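PDB 4RU4: tail spike protein gp49 from Pseudomonas phage LKA1, which probably cleaves the O-specific polysaccharide of the Pseudomonas cell surface as a lyase, degrading the host envelope during phage entry. Local coordinates for residues P153-S156 against R162-Y165; S157-G160 against S164-A167. One frame throughout, in Å; residues are numbered along the deposited sequence. Where two conformers were deposited one is given.

Contact 1: P153-S156 against R162-Y165; sequences PTDS and RTSY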
loop_
_atom_site.group_PDB
_atom_site.type_symbol
_atom_site.label_atom_id
_atom_site.label_comp_id
_atom_site.label_asym_id
_atom_site.label_seq_id
_atom_site.Cartn_x
_atom_site.Cartn_y
_atom_site.Cartn_z
ATOM N N PRO B 153 27.898 5.724 -23.575
ATOM C CA PRO B 153 28.056 7.164 -23.803
ATOM C C PRO B 153 27.268 7.661 -25.009
ATOM O O PRO B 153 27.239 8.873 -25.215
ATOM C CB PRO B 153 29.563 7.332 -24.103
ATOM C CG PRO B 153 30.196 5.996 -23.849
ATOM C CD PRO B 153 29.106 4.961 -23.926
ATOM N N THR B 154 26.664 6.777 -25.803
ATOM C CA THR B 154 25.933 7.248 -26.985
ATOM C C THR B 154 24.691 8.042 -26.587
ATOM O O THR B 154 23.889 7.571 -25.778
ATOM C CB THR B 154 25.520 6.083 -27.877
ATOM O OG1 THR B 154 26.698 5.456 -28.381
ATOM C CG2 THR B 154 24.650 6.554 -29.047
ATOM N N ASP B 155 24.552 9.253 -27.124
ATOM C CA ASP B 155 23.373 10.066 -26.837
ATOM C C ASP B 155 22.069 9.315 -27.090
ATOM O O ASP B 155 21.923 8.626 -28.097
ATOM C CB ASP B 155 23.343 11.347 -27.674
ATOM C CG ASP B 155 24.454 12.319 -27.308
ATOM O OD1 ASP B 155 25.117 12.127 -26.270
ATOM O OD2 ASP B 155 24.658 13.279 -28.078
ATOM N N SER B 156 21.120 9.487 -26.172
ATOM C CA SER B 156 19.782 8.911 -26.305
ATOM C C SER B 156 19.779 7.401 -26.425
ATOM O O SER B 156 18.817 6.815 -26.941
ATOM C CB SER B 156 19.022 9.523 -27.493
ATOM O OG SER B 156 18.633 10.848 -27.180
ATOM N N ARG B 162 15.363 12.805 -25.014
ATOM C CA ARG B 162 16.442 13.750 -24.671
ATOM C C ARG B 162 17.779 13.120 -24.908
ATOM O O ARG B 162 17.954 11.935 -24.685
ATOM C CB ARG B 162 16.395 14.196 -23.183
ATOM C CG ARG B 162 15.091 14.900 -22.833
ATOM C CD ARG B 162 15.209 15.938 -21.720
ATOM N NE ARG B 162 13.909 16.161 -21.091
ATOM C CZ ARG B 162 13.640 17.146 -20.222
ATOM N NH1 ARG B 162 14.565 18.055 -19.912
ATOM N NH2 ARG B 162 12.435 17.229 -19.659
ATOM N N THR B 163 18.722 13.955 -25.356
ATOM C CA THR B 163 20.128 13.628 -25.525
ATOM C C THR B 163 20.718 12.870 -24.342
ATOM O O THR B 163 21.397 11.846 -24.502
ATOM C CB THR B 163 20.944 14.960 -25.662
ATOM O OG1 THR B 163 20.490 15.681 -26.811
ATOM C CG2 THR B 163 22.439 14.702 -25.779
ATOM N N SER B 164 20.466 13.400 -23.155
ATOM C CA SER B 164 21.097 12.921 -21.932
ATOM C C SER B 164 20.481 11.615 -21.407
ATOM O O SER B 164 20.931 11.076 -20.396
ATOM C CB SER B 164 21.004 13.998 -20.846
ATOM O OG SER B 164 19.629 14.243 -20.532
ATOM N N TYR B 165 19.438 11.119 -22.069
ATOM C CA TYR B 165 18.815 9.871 -21.612
ATOM C C TYR B 165 19.605 8.678 -22.149
ATOM O O TYR B 165 19.183 7.992 -23.082
ATOM C CB TYR B 165 17.335 9.790 -22.033
ATOM C CG TYR B 165 16.429 10.811 -21.363
ATOM C CD1 TYR B 165 16.861 11.569 -20.276
ATOM C CD2 TYR B 165 15.120 10.993 -21.814
ATOM C CE1 TYR B 165 16.019 12.503 -19.663
ATOM C CE2 TYR B 165 14.275 11.893 -21.202
ATOM C CZ TYR B 165 14.724 12.651 -20.147
ATOM O OH TYR B 165 13.843 13.541 -19.575
#
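Ser156 and Thr163 bring the backbones together, their CA atoms 4.8 Å apart, and neither segment is a regular strand. Arg162 to Tyr165 form a type I beta turn closed by the bond from Tyr165 N to Arg162 O, and the end of 153-156 lies against that turn. Ser156 N gives a hydrogen bond of 2.9 Å to Thr163 O, bent to 148° at the hydrogen. Ser156 is in the left-handed helical region, and its CA lies 3.4 Å from Tyr165 O in a CA-H...O contact. Both segments belong to the loop between strands 147-151 and 168-177, in the part of the tailspike assigned to an Ig-like domain, and the contact lies at the surface. The hydroxyl of Ser156, set beside its own backbone N (chi1 -73°), donates to Arg162 O at 2.8 Å. It comes from above the carbonyl plane, whereas Tyr165 N approaches from the opposite face, so one oxygen serves both the turn and the neighbouring segment; a short polar side chain suits this place. In the conformer of Thr163 modelled here, its side chain lies alongside that of Asp155, with the methyl CG2 against the carboxylate carbon, a contact that may not persist in the other conformer. The carboxylate itself turns to Arg166. Within the turn, Arg162 CB sits over the centre of the Tyr165 ring, 3.5 Å above its plane. Beyond the ring, the two polar ends share Glu376: Arg162 NE makes a salt bridge to OE2, and Tyr165 OH a hydrogen bond to OE1.

Contact 2: S157-G160 against S164-A167; sequences SFSG and SYRA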
loop_
_atom_site.group_PDB
_atom_site.type_symbol
_atom_site.label_atom_id
_atom_site.label_comp_id
_atom_site.label_asym_id
_atom_site.label_seq_id
_atom_site.Cartn_x
_atom_site.Cartn_y
_atom_site.Cartn_z
ATOM N N SER B 157 20.822 6.763 -25.914
ATOM C CA SER B 157 20.885 5.311 -25.977
ATOM C C SER B 157 19.772 4.609 -25.142
ATOM O O SER B 157 19.427 3.462 -25.425
ATOM C CB SER B 157 22.291 4.783 -25.676
ATOM O OG SER B 157 22.856 5.345 -24.495
ATOM N N PHE B 158 19.188 5.290 -24.154
ATOM C CA PHE B 158 17.995 4.726 -23.501
ATOM C C PHE B 158 16.670 5.256 -24.140
ATOM O O PHE B 158 15.745 4.493 -24.452
ATOM C CB PHE B 158 17.997 5.029 -21.991
ATOM C CG PHE B 158 16.708 4.613 -21.279
ATOM C CD1 PHE B 158 16.473 3.282 -20.960
ATOM C CD2 PHE B 158 15.746 5.555 -20.941
ATOM C CE1 PHE B 158 15.270 2.887 -20.304
ATOM C CE2 PHE B 158 14.553 5.179 -20.304
ATOM C CZ PHE B 158 14.326 3.847 -19.981
ATOM N N SER B 159 16.578 6.568 -24.284
ATOM C CA SER B 159 15.388 7.205 -24.875
ATOM C C SER B 159 15.735 8.349 -25.823
ATOM O O SER B 159 16.627 9.165 -25.540
ATOM C CB SER B 159 14.458 7.712 -23.764
ATOM O OG SER B 159 13.443 8.529 -24.303
ATOM N N GLY B 160 15.014 8.435 -26.941
ATOM C CA GLY B 160 15.268 9.478 -27.901
ATOM C C GLY B 160 14.696 10.826 -27.483
ATOM O O GLY B 160 14.945 11.826 -28.154
ATOM N N SER B 164 20.466 13.400 -23.155
ATOM C CA SER B 164 21.097 12.921 -21.932
ATOM C C SER B 164 20.481 11.615 -21.407
ATOM O O SER B 164 20.931 11.076 -20.396
ATOM C CB SER B 164 21.004 13.998 -20.846
ATOM O OG SER B 164 19.629 14.243 -20.532
ATOM N N TYR B 165 19.438 11.119 -22.069
ATOM C CA TYR B 165 18.815 9.871 -21.612
ATOM C C TYR B 165 19.605 8.678 -22.149
ATOM O O TYR B 165 19.183 7.992 -23.082
ATOM C CB TYR B 165 17.335 9.790 -22.033
ATOM C CG TYR B 165 16.429 10.811 -21.363
ATOM C CD1 TYR B 165 16.861 11.569 -20.276
ATOM C CD2 TYR B 165 15.120 10.993 -21.814
ATOM C CE1 TYR B 165 16.019 12.503 -19.663
ATOM C CE2 TYR B 165 14.275 11.893 -21.202
ATOM C CZ TYR B 165 14.724 12.651 -20.147
ATOM O OH TYR B 165 13.843 13.541 -19.575
ATOM N N ARG B 166 20.768 8.452 -21.553
ATOM C CA ARG B 166 21.682 7.428 -22.007
ATOM C C ARG B 166 21.410 6.093 -21.297
ATOM O O ARG B 166 20.861 6.068 -20.195
ATOM C CB ARG B 166 23.123 7.892 -21.771
ATOM C CG ARG B 166 23.462 9.177 -22.562
ATOM C CD ARG B 166 24.979 9.378 -22.725
ATOM N NE ARG B 166 25.230 10.617 -23.459
ATOM C CZ ARG B 166 25.733 11.721 -22.906
ATOM N NH1 ARG B 166 26.094 11.716 -21.626
ATOM N NH2 ARG B 166 25.907 12.818 -23.637
ATOM N N ALA B 167 21.822 5.006 -21.936
ATOM C CA ALA B 167 21.575 3.649 -21.455
ATOM C C ALA B 167 22.628 3.214 -20.454
ATOM O O ALA B 167 23.740 3.733 -20.435
ATOM C CB ALA B 167 21.546 2.654 -22.638
#
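An inverse gamma turn centred on Tyr165 presents the carbonyl oxygen of Tyr165 to the bend at 157-160, where two successive amides grip it. Phe158 N donates to Tyr165 O at 2.9 Å and Ser159 N donates to the same oxygen at 3.2 Å, the second bond being the straighter at 167°. One acceptor thereby fixes the bend from inside. Ser157 adds a side-chain link: its OG, turned between backbone N and carbonyl carbon (chi1 49°), accepts from Ala167 N at 2.8 Å and also bonds to Thr154 O. Serine suits this place because its hydroxyl can both accept and donate. Ala167 CB, a small methyl, packs 3.5 Å from Ser157 OG and 4.3 Å from Phe158 CB. The phenyl ring then leads off to Pro307, its CG anti to the backbone N (chi1 173°). Farther along the bend, Ser159 CB meets the edge of the Tyr165 ring near its plane, 3.9 Å from Tyr165 CD2. Arg166 touches Ser157 OG with its CB, but its extended chain leaves the bend for Asp155 and Ala301 O. Partly buried, the contact lies just before strand 168-177, which pairs antiparallel with strand 147-151 at the other end of the loop.

How the contacts relate
Both contacts fold up one loop, that between strands 147-151 and 168-177, and they share Ser164 and Tyr165, with centres about 4 Å apart. Contact 1 is the surface member, with mostly exposed residues; contact 2 is partly buried, with Tyr165, Ser159 and Ala167 enclosed. Each uses a carbonyl oxygen with two donors, but a serine hydroxyl and an amide meet at contact 1, two consecutive amides at contact 2. Serine also changes role, its hydroxyl donating across contact 1 and accepting across contact 2. A salt bridge joins them, Asp155 OD1 lying 2.8 Å from Arg166 NH2, and a weak bond links Ser156 OG to Ser159 O.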